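Local coordinates for protein glycine cleavage system transcriptional repressor, putative (Vibrio cholerae, PDB 1U8S) that probably represses transcription of the glycine cleavage system genes, as a dimeric protein whose chain carries two ACT domains, at residues N33-R38 and L49-G54; R117-A122 and A147-G152; L124-I129 and F141-S146. All coordinates share one frame; numbering follows the deposited sequence.

Interaction 1: residues N33-R38 and L49-G54; sequences NIIDSR and LMLISG
Asn33 and Ser53 open a ladder of six backbone hydrogen bonds between antiparallel strands: Asn33 N gives a 2.8 Å bond to Ser53 O, and Asn33 O receives Ser53 N. Ile35 N reaches Leu51 O at 2.9 Å, but the return bond from Leu51 N ends on Asp36 O, because a beta bulge at Ile35 shifts the register by one. Arg38 and Leu49 close the ladder with a reciprocal pair.

Ile34 and Met50 pack on the face shared with Ile52. Ile34 CG2 meets Met50 CG at 4.1 Å; the methionine curls back at its last torsion (chi3 -87°), which also brings CE against Ile34. At the bulge itself, Ile35 leans over the partner strand, its CB 3.9 Å from Leu51 CD2.

The charged groups pair within one strand. Arg38 NH1 forms a salt bridge with Asp36 OD2 (2.8 Å), approaching from above the carboxylate plane, and also bonds Ser37 O, so NH1 is gripped by two acceptors.

The strands form the hairpin 33-42/45-54 of the first ACT domain. Ile34 and Ile52 pack against helix 19-28, while strand 5-14 flanks strand 45-54. Strand 33-42, outermost in its four-stranded sheet within the chain, borders the second subunit, where Ser37 OG bonds Leu124 O and Asn33 OD1 bonds Thr128 N of that subunit.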
ATOM      1  N   ASN B  33     -15.463  -9.926  -2.925  1.00 49.47           N
ATOM      2  CA  ASN B  33     -14.181 -10.586  -2.827  1.00 49.00           C
ATOM      3  C   ASN B  33     -13.140  -9.499  -2.707  1.00 49.60           C
ATOM      4  O   ASN B  33     -13.329  -8.395  -3.221  1.00 50.29           O
ATOM      5  CB  ASN B  33     -13.902 -11.390  -4.089  1.00 49.42           C
ATOM      6  CG  ASN B  33     -14.811 -12.575  -4.224  1.00 51.12           C
ATOM      7  OD1 ASN B  33     -14.638 -13.584  -3.536  1.00 52.89           O
ATOM      8  ND2 ASN B  33     -15.804 -12.465  -5.102  1.00 51.60           N
ATOM      9  N   ILE B  34     -12.048  -9.800  -2.014  1.00 47.72           N
ATOM     10  CA  ILE B  34     -10.971  -8.841  -1.886  1.00 45.38           C
ATOM     11  C   ILE B  34      -9.893  -9.309  -2.856  1.00 45.05           C
ATOM     12  O   ILE B  34      -9.214 -10.310  -2.609  1.00 44.54           O
ATOM     13  CB  ILE B  34     -10.412  -8.806  -0.464  1.00 45.04           C
ATOM     14  CG1 ILE B  34     -11.527  -8.410   0.506  1.00 45.05           C
ATOM     15  CG2 ILE B  34      -9.279  -7.791  -0.377  1.00 43.64           C
ATOM     16  CD1 ILE B  34     -11.134  -8.501   1.954  1.00 43.90           C
ATOM     17  N   ILE B  35      -9.770  -8.594  -3.972  1.00 43.34           N
ATOM     18  CA  ILE B  35      -8.787  -8.915  -5.001  1.00 41.59           C
ATOM     19  C   ILE B  35      -7.369  -8.686  -4.499  1.00 41.26           C
ATOM     20  O   ILE B  35      -6.482  -9.531  -4.674  1.00 40.83           O
ATOM     21  CB  ILE B  35      -8.988  -8.039  -6.255  1.00 41.29           C
ATOM     22  CG1 ILE B  35     -10.404  -8.238  -6.814  1.00 41.99           C
ATOM     23  CG2 ILE B  35      -7.924  -8.361  -7.290  1.00 37.61           C
ATOM     24  CD1 ILE B  35     -10.694  -9.650  -7.286  1.00 43.80           C
ATOM     25  N   ASP B  36      -7.164  -7.529  -3.878  1.00 39.08           N
ATOM     26  CA  ASP B  36      -5.855  -7.164  -3.368  1.00 37.64           C
ATOM     27  C   ASP B  36      -5.991  -5.962  -2.454  1.00 35.65           C
ATOM     28  O   ASP B  36      -7.038  -5.322  -2.427  1.00 36.03           O
ATOM     29  CB  ASP B  36      -4.921  -6.824  -4.533  1.00 39.72           C
ATOM     30  CG  ASP B  36      -3.479  -6.753  -4.112  1.00 40.80           C
ATOM     31  OD1 ASP B  36      -3.169  -7.208  -2.986  1.00 44.05           O
ATOM     32  OD2 ASP B  36      -2.655  -6.262  -4.905  1.00 41.10           O
ATOM     33  N   SER B  37      -4.939  -5.651  -1.706  1.00 32.52           N
ATOM     34  CA  SER B  37      -4.989  -4.515  -0.800  1.00 31.92           C
ATOM     35  C   SER B  37      -3.605  -4.158  -0.317  1.00 32.46           C
ATOM     36  O   SER B  37      -2.651  -4.907  -0.522  1.00 33.60           O
ATOM     37  CB  SER B  37      -5.857  -4.838   0.422  1.00 31.64           C
ATOM     38  OG  SER B  37      -5.292  -5.887   1.185  1.00 28.51           O
ATOM     39  N   ARG B  38      -3.510  -3.003   0.327  1.00 31.48           N
ATOM     40  CA  ARG B  38      -2.260  -2.528   0.894  1.00 30.44           C
ATOM     41  C   ARG B  38      -2.618  -1.913   2.238  1.00 33.01           C
ATOM     42  O   ARG B  38      -3.535  -1.080   2.352  1.00 30.46           O
ATOM     43  CB  ARG B  38      -1.611  -1.479   0.003  1.00 27.81           C
ATOM     44  CG  ARG B  38      -1.216  -1.995  -1.362  1.00 27.89           C
ATOM     45  CD  ARG B  38       0.006  -2.883  -1.313  1.00 27.22           C
ATOM     46  NE  ARG B  38       0.477  -3.114  -2.668  1.00 28.79           N
ATOM     47  CZ  ARG B  38      -0.088  -3.969  -3.514  1.00 33.50           C
ATOM     48  NH1 ARG B  38      -1.140  -4.694  -3.127  1.00 29.52           N
ATOM     49  NH2 ARG B  38       0.364  -4.059  -4.759  1.00 31.28           N
ATOM     50  N   LEU B  49      -5.502   0.589   1.169  1.00 33.76           N
ATOM     51  CA  LEU B  49      -5.844   0.695  -0.248  1.00 34.24           C
ATOM     52  C   LEU B  49      -6.499  -0.637  -0.503  1.00 34.04           C
ATOM     53  O   LEU B  49      -5.965  -1.655  -0.085  1.00 35.04           O
ATOM     54  CB  LEU B  49      -4.605   0.807  -1.133  1.00 33.35           C
ATOM     55  CG  LEU B  49      -3.825   2.106  -0.973  1.00 36.37           C
ATOM     56  CD1 LEU B  49      -2.706   2.176  -2.014  1.00 30.57           C
ATOM     57  CD2 LEU B  49      -4.798   3.297  -1.102  1.00 35.49           C
ATOM     58  N   MET B  50      -7.647  -0.654  -1.165  1.00 35.23           N
ATOM     59  CA  MET B  50      -8.282  -1.941  -1.405  1.00 37.30           C
ATOM     60  C   MET B  50      -9.115  -1.980  -2.675  1.00 38.13           C
ATOM     61  O   MET B  50      -9.693  -0.979  -3.085  1.00 39.96           O
ATOM     62  CB  MET B  50      -9.138  -2.340  -0.199  1.00 36.55           C
ATOM     63  CG  MET B  50      -9.687  -3.748  -0.260  1.00 36.46           C
ATOM     64  SD  MET B  50     -10.706  -4.159   1.188  1.00 41.76           S
ATOM     65  CE  MET B  50      -9.452  -4.757   2.352  1.00 36.27           C
ATOM     66  N   LEU B  51      -9.147  -3.155  -3.295  1.00 38.33           N
ATOM     67  CA  LEU B  51      -9.890  -3.400  -4.527  1.00 38.62           C
ATOM     68  C   LEU B  51     -10.776  -4.618  -4.320  1.00 38.30           C
ATOM     69  O   LEU B  51     -10.288  -5.719  -4.093  1.00 37.19           O
ATOM     70  CB  LEU B  51      -8.923  -3.669  -5.685  1.00 37.10           C
ATOM     71  CG  LEU B  51      -9.606  -4.189  -6.948  1.00 35.26           C
ATOM     72  CD1 LEU B  51     -10.581  -3.136  -7.433  1.00 33.68           C
ATOM     73  CD2 LEU B  51      -8.577  -4.532  -8.015  1.00 33.66           C
ATOM     74  N   ILE B  52     -12.082  -4.419  -4.403  1.00 38.96           N
ATOM     75  CA  ILE B  52     -13.003  -5.518  -4.201  1.00 41.09           C
ATOM     76  C   ILE B  52     -13.863  -5.689  -5.438  1.00 43.00           C
ATOM     77  O   ILE B  52     -13.911  -4.818  -6.298  1.00 41.91           O
ATOM     78  CB  ILE B  52     -13.929  -5.264  -2.974  1.00 40.88           C
ATOM     79  CG1 ILE B  52     -14.811  -4.043  -3.228  1.00 39.50           C
ATOM     80  CG2 ILE B  52     -13.089  -5.032  -1.711  1.00 38.49           C
ATOM     81  CD1 ILE B  52     -15.785  -3.749  -2.096  1.00 41.38           C
ATOM     82  N   SER B  53     -14.536  -6.828  -5.523  1.00 46.20           N
ATOM     83  CA  SER B  53     -15.412  -7.116  -6.644  1.00 47.39           C
ATOM     84  C   SER B  53     -16.638  -7.828  -6.087  1.00 48.97           C
ATOM     85  O   SER B  53     -16.572  -8.463  -5.039  1.00 48.99           O
ATOM     86  CB  SER B  53     -14.705  -8.015  -7.656  1.00 46.28           C
ATOM     87  OG  SER B  53     -14.455  -9.291  -7.095  1.00 48.26           O
ATOM     88  N   GLY B  54     -17.757  -7.708  -6.787  1.00 51.69           N
ATOM     89  CA  GLY B  54     -18.974  -8.361  -6.346  1.00 53.62           C
ATOM     90  C   GLY B  54     -20.077  -8.059  -7.331  1.00 54.94           C
ATOM     91  O   GLY B  54     -19.832  -7.459  -8.376  1.00 54.89           O
TER

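Interaction 2: residues R117-A122 and A147-G152; sequences RQIGMA and ARVDSG
Ile119 supplies the apolar part of this contact through its CG2 methyl, which lies 3.7 Å from Ala147 CB and equally 3.7 Å from Val149 CG1. With CG2 anti to the backbone N and CG1 beside it (chi1 -62°), the isoleucine runs alongside Val149, both side chains pointing the same way, and its CD1 adds a further touch on Val149 CG1.

Backbone bonding is sparse. Arg148 N donates to Gly120 O over a long 3.3 Å, although the bond is straight at 164°. The return link is bridged by a water, which accepts from Gly120 N at 2.6 Å and donates to Arg148 O at 2.7 Å. The two strands thus splay apart here, just after Gln118 (positive phi) completes the Schellman motif that ends helix 107-116.

Met121 and Ala147 form a non-hydrogen-bonded antiparallel pair, Met121 CA lying 4.0 Å from Ala147 CB.

This is the end of the pairing of strands 120-128 and 141-149 in the second ACT domain, where the chain comes off helix 107-116. Strand 92-100 flanks the other edge of strand 141-149, bonding Ala147 and Val149 through Val94 and Tyr92. Ile119 and Val149 both rest on Leu158 of helix 155-168, Ile119 also touches Phe114 of helix 107-116, and Met121 packs on Cys20 of the second subunit.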
ATOM      1  N   ARG B 117       9.637   2.925 -18.603  1.00 37.84           N
ATOM      2  CA  ARG B 117       9.799   1.504 -18.813  1.00 38.79           C
ATOM      3  C   ARG B 117       8.555   0.699 -18.448  1.00 39.52           C
ATOM      4  O   ARG B 117       8.577  -0.533 -18.470  1.00 38.78           O
ATOM      5  CB  ARG B 117      11.020   1.022 -18.036  1.00 40.50           C
ATOM      6  CG  ARG B 117      12.318   1.621 -18.582  1.00 38.85           C
ATOM      7  CD  ARG B 117      13.449   1.656 -17.554  1.00 38.14           C
ATOM      8  NE  ARG B 117      14.687   2.076 -18.192  1.00 38.78           N
ATOM      9  CZ  ARG B 117      14.906   3.291 -18.698  1.00 39.98           C
ATOM     10  NH1 ARG B 117      13.968   4.242 -18.635  1.00 33.79           N
ATOM     11  NH2 ARG B 117      16.068   3.544 -19.297  1.00 38.89           N
ATOM     12  N   GLN B 118       7.473   1.402 -18.128  1.00 40.35           N
ATOM     13  CA  GLN B 118       6.205   0.773 -17.781  1.00 41.45           C
ATOM     14  C   GLN B 118       6.295  -0.151 -16.566  1.00 40.57           C
ATOM     15  O   GLN B 118       5.563  -1.141 -16.466  1.00 40.59           O
ATOM     16  CB  GLN B 118       5.654   0.017 -18.999  1.00 44.69           C
ATOM     17  CG  GLN B 118       5.161   0.950 -20.114  1.00 51.70           C
ATOM     18  CD  GLN B 118       4.909   0.245 -21.443  1.00 55.25           C
ATOM     19  OE1 GLN B 118       4.039  -0.623 -21.553  1.00 57.23           O
ATOM     20  NE2 GLN B 118       5.678   0.620 -22.465  1.00 56.44           N
ATOM     21  N   ILE B 119       7.204   0.176 -15.649  1.00 38.21           N
ATOM     22  CA  ILE B 119       7.379  -0.583 -14.415  1.00 34.60           C
ATOM     23  C   ILE B 119       6.581   0.165 -13.339  1.00 34.65           C
ATOM     24  O   ILE B 119       6.790   1.360 -13.116  1.00 32.06           O
ATOM     25  CB  ILE B 119       8.860  -0.644 -14.009  1.00 32.82           C
ATOM     26  CG1 ILE B 119       9.646  -1.359 -15.110  1.00 34.22           C
ATOM     27  CG2 ILE B 119       9.019  -1.368 -12.668  1.00 31.71           C
ATOM     28  CD1 ILE B 119      11.154  -1.408 -14.882  1.00 35.57           C
ATOM     29  N   GLY B 120       5.659  -0.537 -12.687  1.00 34.30           N
ATOM     30  CA  GLY B 120       4.846   0.091 -11.661  1.00 32.44           C
ATOM     31  C   GLY B 120       5.555   0.109 -10.326  1.00 32.86           C
ATOM     32  O   GLY B 120       6.126  -0.897  -9.926  1.00 33.86           O
ATOM     33  N   MET B 121       5.544   1.244  -9.635  1.00 30.69           N
ATOM     34  CA  MET B 121       6.197   1.297  -8.336  1.00 31.48           C
ATOM     35  C   MET B 121       5.188   0.856  -7.285  1.00 31.10           C
ATOM     36  O   MET B 121       3.984   0.942  -7.511  1.00 32.25           O
ATOM     37  CB  MET B 121       6.656   2.715  -8.020  1.00 31.35           C
ATOM     38  CG  MET B 121       7.427   3.398  -9.123  1.00 31.87           C
ATOM     39  SD  MET B 121       7.883   5.077  -8.589  1.00 37.02           S
ATOM     40  CE  MET B 121       6.298   5.938  -8.776  1.00 36.54           C
ATOM     41  N   ALA B 122       5.684   0.380  -6.144  1.00 30.64           N
ATOM     42  CA  ALA B 122       4.826  -0.056  -5.049  1.00 28.88           C
ATOM     43  C   ALA B 122       5.044   0.834  -3.828  1.00 28.24           C
ATOM     44  O   ALA B 122       4.168   0.973  -2.980  1.00 30.06           O
ATOM     45  CB  ALA B 122       5.118  -1.486  -4.701  1.00 28.76           C
ATOM     46  N   ALA B 147       9.847  -1.345  -6.750  1.00 35.00           N
ATOM     47  CA  ALA B 147       9.055  -1.576  -7.948  1.00 36.69           C
ATOM     48  C   ALA B 147       9.041  -3.041  -8.316  1.00 39.28           C
ATOM     49  O   ALA B 147       9.959  -3.788  -7.997  1.00 40.45           O
ATOM     50  CB  ALA B 147       9.589  -0.750  -9.108  1.00 36.11           C
ATOM     51  N   ARG B 148       7.982  -3.448  -8.996  1.00 42.45           N
ATOM     52  CA  ARG B 148       7.831  -4.826  -9.392  1.00 43.21           C
ATOM     53  C   ARG B 148       7.923  -4.982 -10.896  1.00 43.82           C
ATOM     54  O   ARG B 148       7.267  -4.259 -11.644  1.00 44.10           O
ATOM     55  CB  ARG B 148       6.490  -5.348  -8.883  1.00 43.12           C
ATOM     56  CG  ARG B 148       6.389  -5.348  -7.368  1.00 43.68           C
ATOM     57  CD  ARG B 148       5.002  -5.735  -6.914  1.00 47.37           C
ATOM     58  NE  ARG B 148       4.886  -5.814  -5.462  1.00 51.90           N
ATOM     59  CZ  ARG B 148       3.744  -6.022  -4.814  1.00 53.76           C
ATOM     60  NH1 ARG B 148       2.611  -6.174  -5.497  1.00 53.71           N
ATOM     61  NH2 ARG B 148       3.735  -6.073  -3.486  1.00 52.88           N
ATOM     62  N   VAL B 149       8.764  -5.915 -11.330  1.00 45.29           N
ATOM     63  CA  VAL B 149       8.925  -6.207 -12.749  1.00 47.83           C
ATOM     64  C   VAL B 149       8.557  -7.664 -12.990  1.00 49.57           C
ATOM     65  O   VAL B 149       8.746  -8.518 -12.116  1.00 50.64           O
ATOM     66  CB  VAL B 149      10.360  -5.988 -13.196  1.00 48.04           C
ATOM     67  CG1 VAL B 149      10.778  -4.569 -12.857  1.00 48.48           C
ATOM     68  CG2 VAL B 149      11.272  -7.001 -12.539  1.00 47.34           C
ATOM     69  N   ASP B 150       8.019  -7.954 -14.165  1.00 50.99           N
ATOM     70  CA  ASP B 150       7.646  -9.322 -14.469  1.00 51.61           C
ATOM     71  C   ASP B 150       8.849 -10.106 -14.981  1.00 51.71           C
ATOM     72  O   ASP B 150       9.971  -9.603 -14.985  1.00 51.51           O
ATOM     73  CB  ASP B 150       6.504  -9.342 -15.483  1.00 52.64           C
ATOM     74  CG  ASP B 150       6.813  -8.539 -16.725  1.00 54.28           C
ATOM     75  OD1 ASP B 150       5.872  -7.947 -17.286  1.00 55.54           O
ATOM     76  OD2 ASP B 150       7.987  -8.504 -17.149  1.00 55.12           O
ATOM     77  N   SER B 151       8.611 -11.342 -15.398  1.00 53.15           N
ATOM     78  CA  SER B 151       9.668 -12.218 -15.903  1.00 53.37           C
ATOM     79  C   SER B 151      10.233 -11.757 -17.254  1.00 52.46           C
ATOM     80  O   SER B 151      11.381 -12.060 -17.593  1.00 51.22           O
ATOM     81  CB  SER B 151       9.120 -13.638 -16.033  1.00 54.30           C
ATOM     82  OG  SER B 151       7.936 -13.636 -16.817  1.00 56.12           O
ATOM     83  N   GLY B 152       9.423 -11.024 -18.013  1.00 51.96           N
ATOM     84  CA  GLY B 152       9.855 -10.542 -19.314  1.00 52.31           C
ATOM     85  C   GLY B 152      10.777  -9.340 -19.276  1.00 53.02           C
ATOM     86  O   GLY B 152      11.074  -8.752 -20.315  1.00 53.71           O
TER
HETATM   87  O   HOH W   1       5.200  -3.069 -12.871  1.00 39.17           O

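Interaction 3: residues L124-I129 and F141-S146; sequences LSAQTI and FHIAIS
Phe141 turns its CG anti to the backbone N (chi1 -168°), which lays the ring across the neighbouring strand: CZ comes to 3.5 Å from Ala126 CB, and Thr128 OG1 lies in the ring plane at its edge, 3.7 Å from CD1. On the other face of the sheet His142 swings CG to the side of its backbone N (chi1 -62°), and Ile129 does the same with CG1. That methylene then sits over the centre of the imidazole, 3.7 Å from Ile129 CG1 to the His142 ring centroid, a CH-pi contact with the two side chains at about a right angle. His142 ND1 is bonded to Tyr97 OH, which helps to fix the ring's rotation.

Leu124 and Ile145 lie side by side, Leu124 CG meeting Ile145 CG1 at 3.8 Å.

The backbones pair in regular antiparallel register. Gln127 and His142 exchange bonds in both directions, while of the Ser125 and Ala144 bonds the one from Ser125 N is weak. A water ties three groups together, accepting from Gln127 NE2 at 2.7 Å, donating to His142 O and bonding Ser125 OG.

Ala126, Phe141 and Ile143 face Thr107 at the start of helix 107-116, and Ile34 of the second subunit packs on Leu124. This is the second and third strand pairing of an ACT domain, a ferredoxin-like babbab fold with sheet order 2-3-1-4.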
ATOM      1  N   LEU B 124       7.533   4.458  -2.286  1.00 26.59           N
ATOM      2  CA  LEU B 124       8.524   5.486  -2.512  1.00 28.38           C
ATOM      3  C   LEU B 124       8.703   6.336  -1.271  1.00 29.61           C
ATOM      4  O   LEU B 124       7.817   6.425  -0.437  1.00 32.11           O
ATOM      5  CB  LEU B 124       8.082   6.350  -3.701  1.00 28.42           C
ATOM      6  CG  LEU B 124       8.954   7.502  -4.205  1.00 32.92           C
ATOM      7  CD1 LEU B 124       8.594   7.843  -5.648  1.00 32.22           C
ATOM      8  CD2 LEU B 124       8.769   8.708  -3.301  1.00 32.01           C
ATOM      9  N   SER B 125       9.879   6.928  -1.147  1.00 31.02           N
ATOM     10  CA  SER B 125      10.220   7.821  -0.052  1.00 31.51           C
ATOM     11  C   SER B 125      11.324   8.719  -0.616  1.00 31.28           C
ATOM     12  O   SER B 125      12.247   8.241  -1.281  1.00 27.85           O
ATOM     13  CB  SER B 125      10.728   7.053   1.177  1.00 32.85           C
ATOM     14  OG  SER B 125      12.065   6.589   1.025  1.00 36.72           O
ATOM     15  N   ALA B 126      11.189  10.022  -0.387  1.00 32.22           N
ATOM     16  CA  ALA B 126      12.155  11.013  -0.845  1.00 33.25           C
ATOM     17  C   ALA B 126      12.204  12.013   0.295  1.00 34.76           C
ATOM     18  O   ALA B 126      11.207  12.655   0.601  1.00 35.08           O
ATOM     19  CB  ALA B 126      11.660  11.672  -2.119  1.00 33.56           C
ATOM     20  N   GLN B 127      13.362  12.147   0.927  1.00 37.50           N
ATOM     21  CA  GLN B 127      13.464  13.038   2.069  1.00 40.23           C
ATOM     22  C   GLN B 127      14.875  13.497   2.368  1.00 42.66           C
ATOM     23  O   GLN B 127      15.847  12.878   1.957  1.00 45.31           O
ATOM     24  CB  GLN B 127      12.906  12.320   3.309  1.00 38.74           C
ATOM     25  CG  GLN B 127      13.759  11.144   3.778  1.00 37.25           C
ATOM     26  CD  GLN B 127      12.990  10.141   4.628  1.00 37.70           C
ATOM     27  OE1 GLN B 127      12.386  10.500   5.639  1.00 38.33           O
ATOM     28  NE2 GLN B 127      13.016   8.867   4.219  1.00 34.73           N
ATOM     29  N   THR B 128      14.968  14.595   3.098  1.00 47.62           N
ATOM     30  CA  THR B 128      16.244  15.150   3.520  1.00 51.71           C
ATOM     31  C   THR B 128      16.508  14.492   4.878  1.00 55.96           C
ATOM     32  O   THR B 128      15.605  14.423   5.710  1.00 56.31           O
ATOM     33  CB  THR B 128      16.146  16.668   3.721  1.00 50.72           C
ATOM     34  OG1 THR B 128      15.822  17.303   2.477  1.00 50.76           O
ATOM     35  CG2 THR B 128      17.457  17.216   4.259  1.00 52.53           C
ATOM     36  N   ILE B 129      17.727  14.005   5.100  1.00 59.33           N
ATOM     37  CA  ILE B 129      18.060  13.353   6.364  1.00 62.73           C
ATOM     38  C   ILE B 129      18.768  14.308   7.331  1.00 64.89           C
ATOM     39  O   ILE B 129      19.411  15.269   6.899  1.00 65.12           O
ATOM     40  CB  ILE B 129      18.968  12.125   6.135  1.00 64.23           C
ATOM     41  CG1 ILE B 129      18.456  11.305   4.947  1.00 64.71           C
ATOM     42  CG2 ILE B 129      18.964  11.237   7.381  1.00 64.19           C
ATOM     43  CD1 ILE B 129      17.104  10.651   5.178  1.00 65.28           C
ATOM     44  N   PHE B 141      19.928  14.292   0.454  1.00 53.57           N
ATOM     45  CA  PHE B 141      18.579  13.886   0.081  1.00 49.56           C
ATOM     46  C   PHE B 141      18.599  12.413  -0.342  1.00 46.95           C
ATOM     47  O   PHE B 141      19.388  12.040  -1.212  1.00 44.27           O
ATOM     48  CB  PHE B 141      18.094  14.759  -1.078  1.00 49.23           C
ATOM     49  CG  PHE B 141      16.625  14.630  -1.359  1.00 50.10           C
ATOM     50  CD1 PHE B 141      15.685  15.138  -0.465  1.00 48.80           C
ATOM     51  CD2 PHE B 141      16.177  14.000  -2.513  1.00 48.80           C
ATOM     52  CE1 PHE B 141      14.323  15.022  -0.718  1.00 48.31           C
ATOM     53  CE2 PHE B 141      14.819  13.878  -2.771  1.00 49.53           C
ATOM     54  CZ  PHE B 141      13.890  14.392  -1.869  1.00 48.19           C
ATOM     55  N   HIS B 142      17.750  11.585   0.276  1.00 42.71           N
ATOM     56  CA  HIS B 142      17.684  10.154  -0.053  1.00 41.44           C
ATOM     57  C   HIS B 142      16.335   9.727  -0.639  1.00 39.26           C
ATOM     58  O   HIS B 142      15.275  10.023  -0.082  1.00 40.09           O
ATOM     59  CB  HIS B 142      17.959   9.272   1.182  1.00 42.58           C
ATOM     60  CG  HIS B 142      19.325   9.440   1.775  1.00 46.39           C
ATOM     61  ND1 HIS B 142      19.882   8.509   2.629  1.00 47.14           N
ATOM     62  CD2 HIS B 142      20.236  10.438   1.667  1.00 47.28           C
ATOM     63  CE1 HIS B 142      21.075   8.926   3.018  1.00 47.59           C
ATOM     64  NE2 HIS B 142      21.313  10.094   2.449  1.00 46.71           N
ATOM     65  N   ILE B 143      16.385   9.019  -1.759  1.00 36.92           N
ATOM     66  CA  ILE B 143      15.179   8.517  -2.417  1.00 34.17           C
ATOM     67  C   ILE B 143      15.169   6.993  -2.297  1.00 32.37           C
ATOM     68  O   ILE B 143      16.196   6.342  -2.471  1.00 32.35           O
ATOM     69  CB  ILE B 143      15.151   8.921  -3.930  1.00 33.13           C
ATOM     70  CG1 ILE B 143      15.103  10.451  -4.058  1.00 31.92           C
ATOM     71  CG2 ILE B 143      13.945   8.295  -4.636  1.00 31.01           C
ATOM     72  CD1 ILE B 143      15.139  10.976  -5.500  1.00 29.60           C
ATOM     73  N   ALA B 144      14.018   6.426  -1.964  1.00 33.04           N
ATOM     74  CA  ALA B 144      13.890   4.967  -1.854  1.00 33.82           C
ATOM     75  C   ALA B 144      12.629   4.535  -2.593  1.00 32.92           C
ATOM     76  O   ALA B 144      11.520   4.956  -2.253  1.00 33.80           O
ATOM     77  CB  ALA B 144      13.822   4.535  -0.394  1.00 31.46           C
ATOM     78  N   ILE B 145      12.807   3.694  -3.599  1.00 31.31           N
ATOM     79  CA  ILE B 145      11.689   3.223  -4.406  1.00 32.76           C
ATOM     80  C   ILE B 145      11.656   1.700  -4.496  1.00 33.31           C
ATOM     81  O   ILE B 145      12.702   1.051  -4.604  1.00 34.72           O
ATOM     82  CB  ILE B 145      11.787   3.787  -5.863  1.00 32.86           C
ATOM     83  CG1 ILE B 145      11.569   5.306  -5.859  1.00 33.87           C
ATOM     84  CG2 ILE B 145      10.790   3.063  -6.789  1.00 31.89           C
ATOM     85  CD1 ILE B 145      12.000   5.998  -7.144  1.00 30.51           C
ATOM     86  N   SER B 146      10.456   1.133  -4.463  1.00 33.11           N
ATOM     87  CA  SER B 146      10.287  -0.314  -4.606  1.00 35.16           C
ATOM     88  C   SER B 146       9.404  -0.512  -5.817  1.00 35.13           C
ATOM     89  O   SER B 146       8.332   0.090  -5.908  1.00 34.61           O
ATOM     90  CB  SER B 146       9.622  -0.932  -3.371  1.00 34.84           C
ATOM     91  OG  SER B 146      10.555  -1.026  -2.304  1.00 37.29           O
TER
HETATM   92  O   HOH W   2      14.305   8.326   1.908  1.00 41.01           O

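Interactions 1 and 3 each pair the second and third strands of one of the two ACT sheets, whereas interaction 2 lies farther along the pair used by interaction 3, joined to it by the probable bond from Ala122 N to Ser146 O. Interaction 1 is the most buried and keeps its ladder across a bulge; interaction 3 is partly buried, regular, and adds aromatic packing; interaction 2 is smaller and more solvent-bathed, with one direct bond and a water bridge. Where interactions 1 and 2 meet, two like-charged guanidinium groups come close, Arg38 NH2 to Arg148 NH1, a proximity and not a bond. Interactions 1 and 3 complement each other across the dimer: Ser37 OG of one subunit bonds Leu124 O of the other.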